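Long-range contact in uncharacterized protein (Staphylococcus aureus, PDB 4YBV), which is a hot dog fold thioesterase that probably hydrolyses the thioester bond of acyl-CoA or a similar acyl thioester: residues 75-80 against 113-118. The protein carries 1 engineered substitution. Numbering follows the deposited sequence.
Sequences ANHIHS and LITVMR
Asn76 and Val116 form the hydrogen-bonded pair that ties together two antiparallel strands of the hot dog fold, in which a curved sheet wraps round helix 42-60. Their backbones exchange two bonds, Asn76 N to Val116 O and Val116 N to Asn76 O, both 2.9 Å. The two side chains leave the sheet on one face, where the Val116 rotation, chi1 55°, brings CG1 to 3.6 Å from Asn76 CB. Asn76 OD1 is hydrogen-bonded to Arg118 NE and Asn76 ND2 to Thr120 OG1, both of the second subunit.

The other face turns to helix 42-60, where Ile46 touches Ala75, His77 and Met117. Here Ala75 CB rests on Met117 CG at 3.6 Å. His77 and Thr115 run side by side, with Thr115 OG1 at the ring edge, 3.5 Å from His77 ND1. That hydroxyl is hydrogen-bonded to Ser45, while His77 NE2 is hydrogen-bonded to Glu50 OE1 of the third subunit.

Farther along, a classic beta bulge sets Ile114 and Thr115 both against Ile106. Ile78 N still bonds to Ile114 O, at 2.8 Å, but approaches from above the carbonyl plane. Leu113 O takes two donors from one residue: His79 N at 3.1 Å, on a lone pair, and the imidazole. Chi1 of -69° keeps the ring beside its own backbone N, and His79 ND1 meets Leu113 O at 3.2 Å, with the oxygen in the ring plane.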
ATOM      1  N   ALA A  75       1.154  -4.198   3.731  1.00 25.77           N
ATOM      2  CA  ALA A  75       1.720  -4.638   5.011  1.00 20.45           C
ATOM      3  C   ALA A  75       2.897  -3.766   5.485  1.00 25.37           C
ATOM      4  O   ALA A  75       3.741  -3.360   4.677  1.00 22.60           O
ATOM      5  CB  ALA A  75       2.171  -6.062   4.885  1.00 16.05           C
ATOM      6  N   ASN A  76       2.944  -3.495   6.791  1.00 24.68           N
ATOM      7  CA  ASN A  76       4.106  -2.963   7.487  1.00 21.29           C
ATOM      8  C   ASN A  76       4.623  -4.032   8.397  1.00 23.71           C
ATOM      9  O   ASN A  76       3.879  -4.587   9.230  1.00 22.12           O
ATOM     10  CB  ASN A  76       3.800  -1.721   8.354  1.00 26.71           C
ATOM     11  CG  ASN A  76       3.757  -0.444   7.573  1.00 31.17           C
ATOM     12  OD1 ASN A  76       2.742  -0.137   6.935  1.00 36.90           O
ATOM     13  ND2 ASN A  76       4.811   0.355   7.669  1.00 21.98           N
ATOM     14  N   HIS A  77       5.914  -4.291   8.284  1.00 21.07           N
ATOM     15  CA  HIS A  77       6.613  -5.210   9.159  1.00 22.96           C
ATOM     16  C   HIS A  77       7.144  -4.414  10.360  1.00 26.29           C
ATOM     17  O   HIS A  77       7.747  -3.351  10.166  1.00 26.75           O
ATOM     18  CB  HIS A  77       7.740  -5.923   8.361  1.00 25.29           C
ATOM     19  CG  HIS A  77       7.228  -6.785   7.229  1.00 23.55           C
ATOM     20  ND1 HIS A  77       6.338  -7.823   7.426  1.00 22.90           N
ATOM     21  CD2 HIS A  77       7.486  -6.763   5.899  1.00 22.84           C
ATOM     22  CE1 HIS A  77       6.093  -8.414   6.275  1.00 23.87           C
ATOM     23  NE2 HIS A  77       6.769  -7.783   5.326  1.00 20.53           N
ATOM     24  N   ILE A  78       6.914  -4.914  11.579  1.00 22.39           N
ATOM     25  CA  ILE A  78       7.192  -4.150  12.806  1.00 28.34           C
ATOM     26  C   ILE A  78       8.262  -4.820  13.647  1.00 25.24           C
ATOM     27  O   ILE A  78       9.426  -4.496  13.522  1.00 35.76           O
ATOM     28  CB  ILE A  78       5.935  -3.961  13.702  1.00 29.20           C
ATOM     29  CG1 ILE A  78       4.759  -3.384  12.920  1.00 34.84           C
ATOM     30  CG2 ILE A  78       6.246  -3.071  14.921  1.00 29.94           C
ATOM     31  CD1 ILE A  78       5.004  -2.013  12.386  1.00 30.34           C
ATOM     32  N   HIS A  79       7.874  -5.759  14.502  1.00 28.01           N
ATOM     33  CA  HIS A  79       8.836  -6.568  15.242  1.00 26.91           C
ATOM     34  C   HIS A  79       9.026  -7.896  14.548  1.00 31.18           C
ATOM     35  O   HIS A  79       8.377  -8.180  13.559  1.00 26.54           O
ATOM     36  CB  HIS A  79       8.380  -6.818  16.680  1.00 37.53           C
ATOM     37  CG  HIS A  79       8.395  -5.593  17.544  1.00 40.14           C
ATOM     38  ND1 HIS A  79       7.264  -4.836  17.784  1.00 45.62           N
ATOM     39  CD2 HIS A  79       9.401  -4.997  18.231  1.00 34.45           C
ATOM     40  CE1 HIS A  79       7.576  -3.827  18.581  1.00 43.64           C
ATOM     41  NE2 HIS A  79       8.864  -3.905  18.868  1.00 37.93           N
ATOM     42  N   SER A  80       9.920  -8.710  15.090  1.00 35.43           N
ATOM     43  CA  SER A  80      10.194 -10.021  14.523  1.00 36.72           C
ATOM     44  C   SER A  80       9.699 -11.103  15.454  1.00 36.66           C
ATOM     45  O   SER A  80       9.362 -10.840  16.629  1.00 38.58           O
ATOM     46  CB  SER A  80      11.690 -10.198  14.249  1.00 38.32           C
ATOM     47  OG  SER A  80      12.423 -10.223  15.469  1.00 44.34           O
ATOM     48  N   LEU A 113       3.287  -6.496  17.972  1.00 25.12           N
ATOM     49  CA  LEU A 113       2.886  -6.467  16.597  1.00 28.06           C
ATOM     50  C   LEU A 113       4.092  -6.890  15.742  1.00 31.90           C
ATOM     51  O   LEU A 113       5.171  -6.333  15.862  1.00 24.22           O
ATOM     52  CB  LEU A 113       2.404  -5.069  16.176  1.00 28.55           C
ATOM     53  CG  LEU A 113       0.913  -4.813  16.261  1.00 30.67           C
ATOM     54  CD1 LEU A 113       0.658  -3.373  15.906  1.00 41.26           C
ATOM     55  CD2 LEU A 113       0.167  -5.749  15.326  1.00 31.70           C
ATOM     56  N   ILE A 114       3.881  -7.887  14.893  1.00 29.45           N
ATOM     57  CA  ILE A 114       4.883  -8.349  13.955  1.00 29.87           C
ATOM     58  C   ILE A 114       4.621  -7.718  12.579  1.00 28.87           C
ATOM     59  O   ILE A 114       5.552  -7.302  11.883  1.00 26.92           O
ATOM     60  CB  ILE A 114       4.863  -9.893  13.863  1.00 29.20           C
ATOM     61  CG1 ILE A 114       5.164 -10.487  15.225  1.00 34.10           C
ATOM     62  CG2 ILE A 114       5.906 -10.393  12.919  1.00 35.85           C
ATOM     63  CD1 ILE A 114       6.457 -10.015  15.803  1.00 36.21           C
ATOM     64  N   THR A 115       3.340  -7.665  12.213  1.00 25.92           N
ATOM     65  CA  THR A 115       2.900  -7.155  10.897  1.00 23.45           C
ATOM     66  C   THR A 115       1.551  -6.499  11.038  1.00 25.95           C
ATOM     67  O   THR A 115       0.676  -7.053  11.693  1.00 24.47           O
ATOM     68  CB  THR A 115       2.753  -8.285   9.847  1.00 23.11           C
ATOM     69  OG1 THR A 115       3.991  -9.008   9.762  1.00 31.89           O
ATOM     70  CG2 THR A 115       2.445  -7.732   8.462  1.00 23.61           C
ATOM     71  N   VAL A 116       1.332  -5.380  10.383  1.00 21.24           N
ATOM     72  CA  VAL A 116       0.041  -4.724  10.356  1.00 19.05           C
ATOM     73  C   VAL A 116      -0.317  -4.637   8.885  1.00 27.23           C
ATOM     74  O   VAL A 116       0.505  -4.299   8.089  1.00 24.86           O
ATOM     75  CB  VAL A 116       0.011  -3.392  11.076  1.00 26.36           C
ATOM     76  CG1 VAL A 116       1.062  -2.481  10.559  1.00 27.64           C
ATOM     77  CG2 VAL A 116      -1.300  -2.736  10.869  1.00 36.53           C
ATOM     78  N   MET A 117      -1.528  -5.006   8.537  1.00 18.16           N
ATOM     79  CA  MET A 117      -1.931  -5.128   7.185  1.00 20.74           C
ATOM     80  C   MET A 117      -3.310  -4.692   6.832  1.00 25.66           C
ATOM     81  O   MET A 117      -4.193  -4.757   7.644  1.00 23.06           O
ATOM     82  CB  MET A 117      -2.038  -6.625   6.888  1.00 22.20           C
ATOM     83  CG  MET A 117      -0.876  -7.382   6.374  1.00 26.40           C
ATOM     84  SD  MET A 117      -1.127  -9.141   6.025  1.00 31.55           S
ATOM     85  CE  MET A 117      -2.019  -9.194   4.523  1.00 17.44           C
ATOM     86  N   ARG A 118      -3.497  -4.317   5.592  1.00 18.20           N
ATOM     87  CA  ARG A 118      -4.879  -4.077   5.139  1.00 22.03           C
ATOM     88  C   ARG A 118      -5.066  -4.893   3.881  1.00 24.70           C
ATOM     89  O   ARG A 118      -4.139  -5.003   3.068  1.00 23.58           O
ATOM     90  CB  ARG A 118      -5.167  -2.573   4.903  1.00 25.28           C
ATOM     91  CG  ARG A 118      -6.661  -2.190   4.662  1.00 24.28           C
ATOM     92  CD  ARG A 118      -6.907  -0.664   4.757  1.00 27.93           C
ATOM     93  NE  ARG A 118      -6.302  -0.039   3.604  1.00 35.68           N
ATOM     94  CZ  ARG A 118      -5.165   0.653   3.618  1.00 30.51           C
ATOM     95  NH1 ARG A 118      -4.528   0.890   4.758  1.00 23.84           N
ATOM     96  NH2 ARG A 118      -4.672   1.106   2.477  1.00 25.32           N
TER